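PDB 6I60: alpha-rhamnosidase from Dictyoglomus thermophilum, which probably hydrolyses terminal non-reducing alpha-L-rhamnose residues of alpha-L-rhamnosides. Local coordinates for residues S75-E78 against T79-N83; E106-C110 against K111-W115; G219-Y223 against K224-L228; G259-F262 against P263-I266. All coordinates share one frame; numbering follows the deposited sequence.

Overall arrangement
The four contacts are local, each within one unbroken stretch of chain, and follow in series without nesting or crossing. Contact 1 closes the single-turn helix after strand 68-74, and contact 2 closes the loop entering strand 112-120; both lie in the N-terminal immunoglobulin-like region. They touch, I80 and S76 packing on F114, seating the helix on the strand. Contact 3 turns the chain into strand 226-233, and contact 4 leads it into strand 264-273, two strands of one sheet in the next family region. Their centres lie about 11 Å apart, with Y260 beside Y223. Between nearest atoms, contact 2 lies about 15 Å from contact 3 and about 14 Å from contact 4.

Contact 1 of 4, residues S75-E78 against T79-N83; sequences SSLE and TINDN
S76 and T79 meet at the start of the one-turn helix 77-80, where S76 is the N-cap, a compact example of a side chain closing the first turn of a helix. Four kinds of interaction can be separated. The capping group is the hydroxyl: S76 OG accepts from T79 N at 2.9 Å, and the T79 hydroxyl adds a weak bond to the same oxygen. T79 OG1 reaches it because it stands beside its own backbone N (chi1 -80°); the T79 side chain also touches S74, I84 and D86. Two main-chain bonds continue the turn, from I80 N to S76 O at 3.0 Å and from N81 N to L77 O, before N81 leaves the helix and I80-N83 forms a type I turn. The apolar part is small. The L77 and I80 side chains cross at a slant, L77 CD1 lying 4.1 Å from I80 CG2, and I80 points onward to the buried side, against F114 of strand 112-120. On the exposed side E78 and D82 bring like charges together, which probably repel mildly; their carboxylate planes are turned 80° apart, with E78 OE1 3.8 Å from D82 OD1.

Contact 2 of 4, residues E106-C110 against K111-W115; sequences ELEPC and KVYFW
From E108 to K111 the chain makes a type II beta turn, P109 supplying its second residue and C110 its third, at positive phi (64°), and this delivers the backbone into strand 112-120 with Y113 facing back on the loop. The Y113 hydroxyl accepts from the backbone of the residue five places earlier: E108 N lies 2.9 Å from Y113 OH, near the ring plane, and the N-H points at the oxygen at 158°. Side-chain packing accompanies that bond. L107 CD2 sits over one face, a CH-pi contact 3.7 Å from the centroid of the Y113 ring and shifted toward its CZ end. The phenol reaches the loop because CG of Y113 lies opposite its carbonyl carbon (chi1 -59°). A phenylalanine here would probably keep the CH-pi packing but leave the E108 amide without its acceptor on the strand. On the outer side E108 and K111 run alongside each other; E108 OE2 touches K111 CE at 3.6 Å, and the charged ends stay beyond salt-bridge distance. F135 of strand 133-137 also meets the Y113 ring, and T137 OG1 lies within hydrogen-bonding reach of both E108 O and K111 O. A tyrosine near the start of a strand, bonded to the preceding connection after a leucine-x-proline sequence, is the tyrosine corner familiar from fibronectin type III and other immunoglobulin-like sandwiches.

Contact 3 of 4, residues G219-Y223 against K224-L228; sequences GQTDY and KKRVL
T221 CG2 rests over one face of the R226 guanidinium, about 4.2 Å above its plane and toward the rim, while V227 CG2 comes to the Y223 ring at its edge. One face of that ring is covered by T221 O, 3.4 Å above the centre, and Y254 and Y260 meet it in edge-to-face fashion. The guanidinium is held by charge: E340 forms a salt bridge with R226, and D533 of helix 524-535 and D536 just beyond it form two more, tying the start of strand 226-233 to the 6-hairpin glycosidase region, presumably the catalytic one. Further along, T221 CG2 also packs on L228 CD1.

Between these groups the chain turns sharply at D222. Its carbonyl takes two donors, R226 N at 2.9 Å, almost in line with the C=O bond, and K225 N at 2.8 Å from above the carbonyl plane. D222 OD1 accepts from K224 N at 3.2 Å, approached from above the carboxylate plane, which makes this an Asx turn leading into strand 226-233. With CG opposite the backbone N (chi1 -175°), the carboxylate reaches the K224 amide, and the same OD1 has a weak bond from the Y260 hydroxyl. An alanine here removes the carboxylate, which would probably leave the K224 amide without its Asx-turn acceptor and the Y260 hydroxyl without this weak partner. K224 itself extends away, its NZ bonded to G259 O. Y223 CA directs a C-H toward R226 O at 3.4 Å. A water links the two arms, donating to G219 O and accepting from L228 N at 2.8 Å.

Contact 4 of 4, residues G259-F262 against P263-I266; sequences GYDF and PKLI
D261 and K264 meet through a salt bridge. K264 NZ stands 3.3 Å from D261 OD2, the hydrogen bond within the pair being weak, and the ammonium group lies equally close to D261 CB, so it comes alongside the aspartate as much as at its oxygen. K264 NZ has further direct bonds to the Y254 hydroxyl and to E331 O, so the aspartate is one of several acceptors round a buried ammonium. The two side chains cross at about a right angle. A bend at chi3 (93°) carries the lysine back past F262 O, which K264 CE approaches to 3.5 Å, and over to the aspartate. The other carboxylate oxygen turns to its own backbone: D261 OD1 accepts weakly from F262 N, 2.9 Å away. F262 and P263 pack as neighbours, with F262 CB 3.4 Å from P263 CD and that proline carbon also at the edge of the phenyl ring.

All this happens where the loop after strand 242-250 enters strand 264-273 of a mixed five-stranded sheet in the rhamnosidase N-terminal region. The strand is weakly bonded at this end, yet the backbones of K264 and I266 pair with L199 and A197 of strand 189-199.

In a second shell, H155 stacks on the F262 ring, Y157 meets it at a tilt, and P263 lies against L249, N251 and A174.

Contact 1 of 4, residues S75-E78 against T79-N83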
loop_
_atom_site.group_PDB
_atom_site.type_symbol
_atom_site.label_atom_id
_atom_site.label_comp_id
_atom_site.label_asym_id
_atom_site.label_seq_id
_atom_site.Cartn_x
_atom_site.Cartn_y
_atom_site.Cartn_z
ATOM N N SER A 75 -33.211 -1.467 -6.021
ATOM C CA SER A 75 -32.878 -0.916 -7.328
ATOM C C SER A 75 -33.318 0.530 -7.506
ATOM O O SER A 75 -33.075 1.109 -8.570
ATOM C CB SER A 75 -33.496 -1.777 -8.436
ATOM O OG SER A 75 -34.877 -1.989 -8.208
ATOM N N SER A 76 -33.960 1.128 -6.505
ATOM C CA SER A 76 -34.395 2.513 -6.618
ATOM C C SER A 76 -34.514 3.108 -5.223
ATOM O O SER A 76 -34.578 2.386 -4.223
ATOM C CB SER A 76 -35.722 2.625 -7.378
ATOM O OG SER A 76 -36.811 2.783 -6.487
ATOM N N LEU A 77 -34.535 4.442 -5.168
ATOM C CA LEU A 77 -34.622 5.129 -3.884
ATOM C C LEU A 77 -36.019 5.003 -3.286
ATOM O O LEU A 77 -36.171 4.715 -2.093
ATOM C CB LEU A 77 -34.235 6.598 -4.048
ATOM C CG LEU A 77 -34.356 7.469 -2.796
ATOM C CD1 LEU A 77 -33.501 6.907 -1.671
ATOM C CD2 LEU A 77 -33.971 8.910 -3.104
ATOM N N GLU A 78 -37.055 5.226 -4.100
ATOM C CA GLU A 78 -38.420 5.023 -3.625
ATOM C C GLU A 78 -38.640 3.585 -3.178
ATOM O O GLU A 78 -39.419 3.332 -2.251
ATOM C CB GLU A 78 -39.417 5.404 -4.724
ATOM C CG GLU A 78 -40.882 5.210 -4.352
ATOM C CD GLU A 78 -41.472 3.937 -4.932
ATOM O OE1 GLU A 78 -41.877 3.054 -4.145
ATOM O OE2 GLU A 78 -41.534 3.819 -6.174
ATOM N N THR A 79 -37.942 2.637 -3.803
ATOM C CA THR A 79 -38.121 1.227 -3.479
ATOM C C THR A 79 -37.445 0.857 -2.162
ATOM O O THR A 79 -38.036 0.149 -1.338
ATOM C CB THR A 79 -37.584 0.364 -4.625
ATOM O OG1 THR A 79 -38.554 0.308 -5.678
ATOM C CG2 THR A 79 -37.278 -1.043 -4.154
ATOM N N ILE A 80 -36.217 1.334 -1.941
ATOM C CA ILE A 80 -35.500 0.976 -0.720
ATOM C C ILE A 80 -36.151 1.610 0.500
ATOM O O ILE A 80 -36.074 1.063 1.608
ATOM C CB ILE A 80 -34.012 1.363 -0.830
ATOM C CG1 ILE A 80 -33.223 0.758 0.331
ATOM C CG2 ILE A 80 -33.834 2.872 -0.856
ATOM C CD1 ILE A 80 -31.932 0.126 -0.084
ATOM N N ASN A 81 -36.814 2.750 0.330
ATOM C CA ASN A 81 -37.457 3.407 1.462
ATOM C C ASN A 81 -38.738 2.713 1.900
ATOM O O ASN A 81 -39.478 3.277 2.716
ATOM C CB ASN A 81 -37.738 4.871 1.122
ATOM C CG ASN A 81 -36.469 5.700 1.029
ATOM O OD1 ASN A 81 -35.471 5.404 1.687
ATOM N ND2 ASN A 81 -36.504 6.744 0.210
ATOM N N ASP A 82 -39.013 1.516 1.385
ATOM C CA ASP A 82 -40.167 0.725 1.792
ATOM C C ASP A 82 -39.767 -0.566 2.497
ATOM O O ASP A 82 -40.627 -1.426 2.723
ATOM C CB ASP A 82 -41.047 0.412 0.580
ATOM C CG ASP A 82 -42.248 1.331 0.484
ATOM O OD1 ASP A 82 -42.384 2.028 -0.543
ATOM O OD2 ASP A 82 -43.055 1.357 1.439
ATOM N N ASN A 83 -38.487 -0.722 2.845
ATOM C CA ASN A 83 -37.994 -1.883 3.591
ATOM C C ASN A 83 -38.260 -3.191 2.846
ATOM O O ASN A 83 -38.577 -4.217 3.452
ATOM C CB ASN A 83 -38.591 -1.935 5.001
ATOM C CG ASN A 83 -38.633 -0.575 5.669
ATOM O OD1 ASN A 83 -37.596 0.033 5.933
ATOM N ND2 ASN A 83 -39.837 -0.089 5.950
#

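Contact 2 of 4, residues E106-C110 against K111-W115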
loop_
_atom_site.group_PDB
_atom_site.type_symbol
_atom_site.label_atom_id
_atom_site.label_comp_id
_atom_site.label_asym_id
_atom_site.label_seq_id
_atom_site.Cartn_x
_atom_site.Cartn_y
_atom_site.Cartn_z
ATOM N N GLU A 106 -28.314 -11.273 -9.286
ATOM C CA GLU A 106 -27.167 -11.020 -10.150
ATOM C C GLU A 106 -27.155 -9.565 -10.603
ATOM O O GLU A 106 -28.104 -9.095 -11.240
ATOM C CB GLU A 106 -27.198 -11.958 -11.357
ATOM C CG GLU A 106 -26.359 -11.494 -12.535
ATOM C CD GLU A 106 -25.049 -12.246 -12.650
ATOM O OE1 GLU A 106 -24.230 -11.891 -13.523
ATOM O OE2 GLU A 106 -24.838 -13.195 -11.865
ATOM N N LEU A 107 -26.086 -8.853 -10.260
ATOM C CA LEU A 107 -25.978 -7.446 -10.604
ATOM C C LEU A 107 -25.817 -7.271 -12.111
ATOM O O LEU A 107 -25.374 -8.173 -12.827
ATOM C CB LEU A 107 -24.804 -6.803 -9.865
ATOM C CG LEU A 107 -24.853 -6.922 -8.341
ATOM C CD1 LEU A 107 -23.554 -6.432 -7.724
ATOM C CD2 LEU A 107 -26.047 -6.159 -7.780
ATOM N N GLU A 108 -26.190 -6.089 -12.589
ATOM C CA GLU A 108 -26.189 -5.778 -14.008
ATOM C C GLU A 108 -25.358 -4.530 -14.269
ATOM O O GLU A 108 -25.214 -3.680 -13.384
ATOM C CB GLU A 108 -27.622 -5.577 -14.522
ATOM C CG GLU A 108 -28.330 -6.881 -14.866
ATOM C CD GLU A 108 -29.840 -6.759 -14.827
ATOM O OE1 GLU A 108 -30.495 -7.165 -15.811
ATOM O OE2 GLU A 108 -30.370 -6.258 -13.814
ATOM N N PRO A 109 -24.799 -4.396 -15.471
ATOM C CA PRO A 109 -23.876 -3.284 -15.731
ATOM C C PRO A 109 -24.575 -1.933 -15.734
ATOM O O PRO A 109 -25.749 -1.810 -16.094
ATOM C CB PRO A 109 -23.305 -3.608 -17.118
ATOM C CG PRO A 109 -23.635 -5.046 -17.361
ATOM C CD PRO A 109 -24.900 -5.308 -16.621
ATOM N N CYS A 110 -23.825 -0.912 -15.314
ATOM C CA CYS A 110 -24.227 0.494 -15.375
ATOM C C CYS A 110 -25.435 0.811 -14.499
ATOM O O CYS A 110 -26.043 1.874 -14.646
ATOM C CB CYS A 110 -24.500 0.928 -16.820
ATOM S SG CYS A 110 -23.154 0.556 -17.961
ATOM N N LYS A 111 -25.796 -0.076 -13.579
ATOM C CA LYS A 111 -26.926 0.149 -12.691
ATOM C C LYS A 111 -26.439 0.651 -11.338
ATOM O O LYS A 111 -25.394 0.219 -10.842
ATOM C CB LYS A 111 -27.751 -1.128 -12.514
ATOM C CG LYS A 111 -28.627 -1.470 -13.712
ATOM C CD LYS A 111 -30.065 -1.740 -13.293
ATOM C CE LYS A 111 -30.753 -2.701 -14.254
ATOM N NZ LYS A 111 -30.291 -2.517 -15.658
ATOM N N VAL A 112 -27.199 1.572 -10.750
ATOM C CA VAL A 112 -26.918 2.104 -9.421
ATOM C C VAL A 112 -27.821 1.393 -8.424
ATOM O O VAL A 112 -29.035 1.287 -8.639
ATOM C CB VAL A 112 -27.129 3.630 -9.374
ATOM C CG1 VAL A 112 -27.408 4.100 -7.950
ATOM C CG2 VAL A 112 -25.918 4.348 -9.943
ATOM N N TYR A 113 -27.233 0.896 -7.339
ATOM C CA TYR A 113 -27.973 0.200 -6.301
ATOM C C TYR A 113 -27.903 0.974 -4.991
ATOM O O TYR A 113 -27.038 1.831 -4.793
ATOM C CB TYR A 113 -27.440 -1.224 -6.098
ATOM C CG TYR A 113 -27.496 -2.078 -7.342
ATOM C CD1 TYR A 113 -26.458 -2.066 -8.266
ATOM C CD2 TYR A 113 -28.588 -2.896 -7.594
ATOM C CE1 TYR A 113 -26.508 -2.845 -9.408
ATOM C CE2 TYR A 113 -28.647 -3.679 -8.732
ATOM C CZ TYR A 113 -27.605 -3.650 -9.636
ATOM O OH TYR A 113 -27.665 -4.431 -10.767
ATOM N N PHE A 114 -28.834 0.656 -4.096
ATOM C CA PHE A 114 -28.929 1.281 -2.786
ATOM C C PHE A 114 -28.970 0.191 -1.726
ATOM O O PHE A 114 -29.468 -0.911 -1.973
ATOM C CB PHE A 114 -30.178 2.172 -2.675
ATOM C CG PHE A 114 -30.356 3.118 -3.833
ATOM C CD1 PHE A 114 -30.931 2.688 -5.019
ATOM C CD2 PHE A 114 -29.952 4.441 -3.734
ATOM C CE1 PHE A 114 -31.090 3.554 -6.083
ATOM C CE2 PHE A 114 -30.113 5.312 -4.795
ATOM C CZ PHE A 114 -30.684 4.868 -5.971
ATOM N N TRP A 115 -28.444 0.497 -0.541
ATOM C CA TRP A 115 -28.435 -0.502 0.519
ATOM C C TRP A 115 -28.376 0.164 1.885
ATOM O O TRP A 115 -27.650 1.142 2.079
ATOM C CB TRP A 115 -27.267 -1.486 0.352
ATOM C CG TRP A 115 -25.899 -0.918 0.615
ATOM C CD1 TRP A 115 -25.257 0.047 -0.107
ATOM C CD2 TRP A 115 -24.996 -1.304 1.660
ATOM N NE1 TRP A 115 -24.014 0.291 0.431
ATOM C CE2 TRP A 115 -23.831 -0.525 1.516
ATOM C CE3 TRP A 115 -25.063 -2.229 2.709
ATOM C CZ2 TRP A 115 -22.743 -0.642 2.380
ATOM C CZ3 TRP A 115 -23.981 -2.345 3.564
ATOM C CH2 TRP A 115 -22.837 -1.556 3.393
#

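Contact 3 of 4, residues G219-Y223 against K224-L228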
loop_
_atom_site.group_PDB
_atom_site.type_symbol
_atom_site.label_atom_id
_atom_site.label_comp_id
_atom_site.label_asym_id
_atom_site.label_seq_id
_atom_site.Cartn_x
_atom_site.Cartn_y
_atom_site.Cartn_z
ATOM N N GLY A 219 -3.704 2.105 -12.930
ATOM C CA GLY A 219 -2.681 1.456 -12.143
ATOM C C GLY A 219 -1.825 0.502 -12.958
ATOM O O GLY A 219 -2.223 -0.011 -14.003
ATOM N N GLN A 220 -0.620 0.262 -12.452
ATOM C CA GLN A 220 0.331 -0.614 -13.123
ATOM C C GLN A 220 -0.060 -2.069 -12.892
ATOM O O GLN A 220 -0.113 -2.531 -11.747
ATOM C CB GLN A 220 1.746 -0.347 -12.616
ATOM C CG GLN A 220 2.134 1.119 -12.615
ATOM C CD GLN A 220 3.565 1.337 -12.169
ATOM O OE1 GLN A 220 4.316 0.382 -11.959
ATOM N NE2 GLN A 220 3.952 2.599 -12.020
ATOM N N THR A 221 -0.337 -2.785 -13.979
ATOM C CA THR A 221 -0.611 -4.213 -13.933
ATOM C C THR A 221 0.043 -4.868 -15.139
ATOM O O THR A 221 0.589 -4.197 -16.018
ATOM C CB THR A 221 -2.117 -4.515 -13.935
ATOM O OG1 THR A 221 -2.770 -3.703 -14.918
ATOM C CG2 THR A 221 -2.723 -4.243 -12.567
ATOM N N ASP A 222 -0.011 -6.196 -15.174
ATOM C CA ASP A 222 0.397 -6.936 -16.364
ATOM C C ASP A 222 -0.660 -6.710 -17.438
ATOM O O ASP A 222 -1.688 -7.393 -17.469
ATOM C CB ASP A 222 0.564 -8.417 -16.046
ATOM C CG ASP A 222 1.105 -9.208 -17.223
ATOM O OD1 ASP A 222 1.196 -8.639 -18.332
ATOM O OD2 ASP A 222 1.440 -10.398 -17.038
ATOM N N TYR A 223 -0.413 -5.738 -18.321
ATOM C CA TYR A 223 -1.422 -5.337 -19.297
ATOM C C TYR A 223 -1.775 -6.460 -20.263
ATOM O O TYR A 223 -2.836 -6.407 -20.895
ATOM C CB TYR A 223 -0.944 -4.105 -20.070
ATOM C CG TYR A 223 -0.576 -2.930 -19.187
ATOM C CD1 TYR A 223 -1.553 -2.205 -18.516
ATOM C CD2 TYR A 223 0.751 -2.551 -19.018
ATOM C CE1 TYR A 223 -1.220 -1.133 -17.705
ATOM C CE2 TYR A 223 1.094 -1.481 -18.209
ATOM C CZ TYR A 223 0.104 -0.776 -17.555
ATOM O OH TYR A 223 0.443 0.289 -16.750
ATOM N N LYS A 224 -0.918 -7.476 -20.388
ATOM C CA LYS A 224 -1.253 -8.616 -21.233
ATOM C C LYS A 224 -2.290 -9.516 -20.573
ATOM O O LYS A 224 -3.026 -10.226 -21.269
ATOM C CB LYS A 224 0.008 -9.412 -21.565
ATOM C CG LYS A 224 0.715 -8.957 -22.832
ATOM C CD LYS A 224 2.000 -9.738 -23.053
ATOM C CE LYS A 224 2.658 -9.359 -24.368
ATOM N NZ LYS A 224 4.089 -9.768 -24.397
ATOM N N LYS A 225 -2.369 -9.501 -19.243
ATOM C CA LYS A 225 -3.316 -10.338 -18.517
ATOM C C LYS A 225 -4.527 -9.576 -18.002
ATOM O O LYS A 225 -5.589 -10.178 -17.819
ATOM C CB LYS A 225 -2.617 -11.026 -17.338
ATOM C CG LYS A 225 -1.651 -12.130 -17.743
ATOM C CD LYS A 225 -2.114 -13.485 -17.225
ATOM C CE LYS A 225 -1.311 -14.624 -17.839
ATOM N NZ LYS A 225 -2.162 -15.808 -18.154
ATOM N N ARG A 226 -4.402 -8.269 -17.770
ATOM C CA ARG A 226 -5.513 -7.492 -17.241
ATOM C C ARG A 226 -5.205 -6.011 -17.394
ATOM O O ARG A 226 -4.061 -5.591 -17.207
ATOM C CB ARG A 226 -5.772 -7.831 -15.768
ATOM C CG ARG A 226 -6.231 -6.661 -14.921
ATOM C CD ARG A 226 -6.664 -7.140 -13.556
ATOM N NE ARG A 226 -5.650 -8.010 -12.976
ATOM C CZ ARG A 226 -5.161 -7.871 -11.752
ATOM N NH1 ARG A 226 -5.595 -6.899 -10.962
ATOM N NH2 ARG A 226 -4.235 -8.712 -11.321
ATOM N N VAL A 227 -6.229 -5.233 -17.741
ATOM C CA VAL A 227 -6.131 -3.783 -17.858
ATOM C C VAL A 227 -7.246 -3.171 -17.022
ATOM O O VAL A 227 -8.429 -3.378 -17.316
ATOM C CB VAL A 227 -6.233 -3.310 -19.319
ATOM C CG1 VAL A 227 -6.238 -1.788 -19.384
ATOM C CG2 VAL A 227 -5.092 -3.883 -20.150
ATOM N N LEU A 228 -6.875 -2.422 -15.985
ATOM C CA LEU A 228 -7.859 -1.780 -15.122
ATOM C C LEU A 228 -8.322 -0.474 -15.755
ATOM O O LEU A 228 -7.523 0.449 -15.941
ATOM C CB LEU A 228 -7.276 -1.519 -13.735
ATOM C CG LEU A 228 -6.462 -2.636 -13.088
ATOM C CD1 LEU A 228 -5.665 -2.092 -11.918
ATOM C CD2 LEU A 228 -7.376 -3.761 -12.637
HETATM O O HOH W 1 -4.091 -1.846 -15.924
#

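Contact 4 of 4, residues G259-F262 against P263-I266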
loop_
_atom_site.group_PDB
_atom_site.type_symbol
_atom_site.label_atom_id
_atom_site.label_comp_id
_atom_site.label_asym_id
_atom_site.label_seq_id
_atom_site.Cartn_x
_atom_site.Cartn_y
_atom_site.Cartn_z
ATOM N N GLY A 259 7.783 -5.684 -23.128
ATOM C CA GLY A 259 6.970 -6.560 -23.942
ATOM C C GLY A 259 5.609 -6.019 -24.309
ATOM O O GLY A 259 4.659 -6.800 -24.442
ATOM N N TYR A 260 5.477 -4.710 -24.480
ATOM C CA TYR A 260 4.209 -4.080 -24.817
ATOM C C TYR A 260 4.348 -3.303 -26.123
ATOM O O TYR A 260 5.401 -3.302 -26.767
ATOM C CB TYR A 260 3.736 -3.168 -23.682
ATOM C CG TYR A 260 3.518 -3.889 -22.370
ATOM C CD1 TYR A 260 2.662 -4.980 -22.291
ATOM C CD2 TYR A 260 4.166 -3.478 -21.211
ATOM C CE1 TYR A 260 2.458 -5.642 -21.095
ATOM C CE2 TYR A 260 3.969 -4.134 -20.011
ATOM C CZ TYR A 260 3.113 -5.216 -19.958
ATOM O OH TYR A 260 2.908 -5.874 -18.768
ATOM N N ASP A 261 3.267 -2.636 -26.508
ATOM C CA ASP A 261 3.192 -1.866 -27.737
ATOM C C ASP A 261 3.223 -0.370 -27.418
ATOM O O ASP A 261 3.436 0.040 -26.270
ATOM C CB ASP A 261 1.932 -2.262 -28.512
ATOM C CG ASP A 261 2.007 -1.889 -29.976
ATOM O OD1 ASP A 261 3.125 -1.625 -30.464
ATOM O OD2 ASP A 261 0.945 -1.849 -30.632
ATOM N N PHE A 262 3.020 0.449 -28.447
ATOM C CA PHE A 262 2.913 1.885 -28.267
ATOM C C PHE A 262 1.574 2.228 -27.611
ATOM O O PHE A 262 0.665 1.395 -27.573
ATOM C CB PHE A 262 3.062 2.587 -29.615
ATOM C CG PHE A 262 4.452 2.516 -30.179
ATOM C CD1 PHE A 262 5.499 3.180 -29.562
ATOM C CD2 PHE A 262 4.714 1.777 -31.322
ATOM C CE1 PHE A 262 6.781 3.112 -30.076
ATOM C CE2 PHE A 262 5.994 1.705 -31.840
ATOM C CZ PHE A 262 7.028 2.373 -31.217
ATOM N N PRO A 263 1.438 3.439 -27.062
ATOM C CA PRO A 263 0.208 3.782 -26.335
ATOM C C PRO A 263 -1.040 3.631 -27.195
ATOM O O PRO A 263 -1.046 3.963 -28.380
ATOM C CB PRO A 263 0.435 5.243 -25.930
ATOM C CG PRO A 263 1.904 5.379 -25.841
ATOM C CD PRO A 263 2.470 4.483 -26.907
ATOM N N LYS A 264 -2.105 3.120 -26.577
ATOM C CA LYS A 264 -3.391 2.925 -27.233
ATOM C C LYS A 264 -4.495 3.399 -26.295
ATOM O O LYS A 264 -4.259 3.679 -25.117
ATOM C CB LYS A 264 -3.601 1.458 -27.628
ATOM C CG LYS A 264 -2.862 0.469 -26.743
ATOM C CD LYS A 264 -2.862 -0.923 -27.348
ATOM C CE LYS A 264 -1.618 -1.157 -28.187
ATOM N NZ LYS A 264 -1.336 -2.606 -28.359
ATOM N N LEU A 265 -5.716 3.481 -26.824
ATOM C CA LEU A 265 -6.821 4.088 -26.096
ATOM C C LEU A 265 -8.128 3.367 -26.385
ATOM O O LEU A 265 -8.436 3.059 -27.539
ATOM C CB LEU A 265 -6.968 5.571 -26.462
ATOM C CG LEU A 265 -8.199 6.301 -25.923
ATOM C CD1 LEU A 265 -8.174 6.330 -24.405
ATOM C CD2 LEU A 265 -8.269 7.708 -26.488
ATOM N N ILE A 266 -8.896 3.109 -25.327
ATOM C CA ILE A 266 -10.269 2.630 -25.434
ATOM C C ILE A 266 -11.122 3.432 -24.462
ATOM O O ILE A 266 -10.685 3.743 -23.347
ATOM C CB ILE A 266 -10.386 1.114 -25.158
ATOM C CG1 ILE A 266 -11.783 0.609 -25.544
ATOM C CG2 ILE A 266 -10.083 0.799 -23.703
ATOM C CD1 ILE A 266 -11.850 -0.881 -25.826
#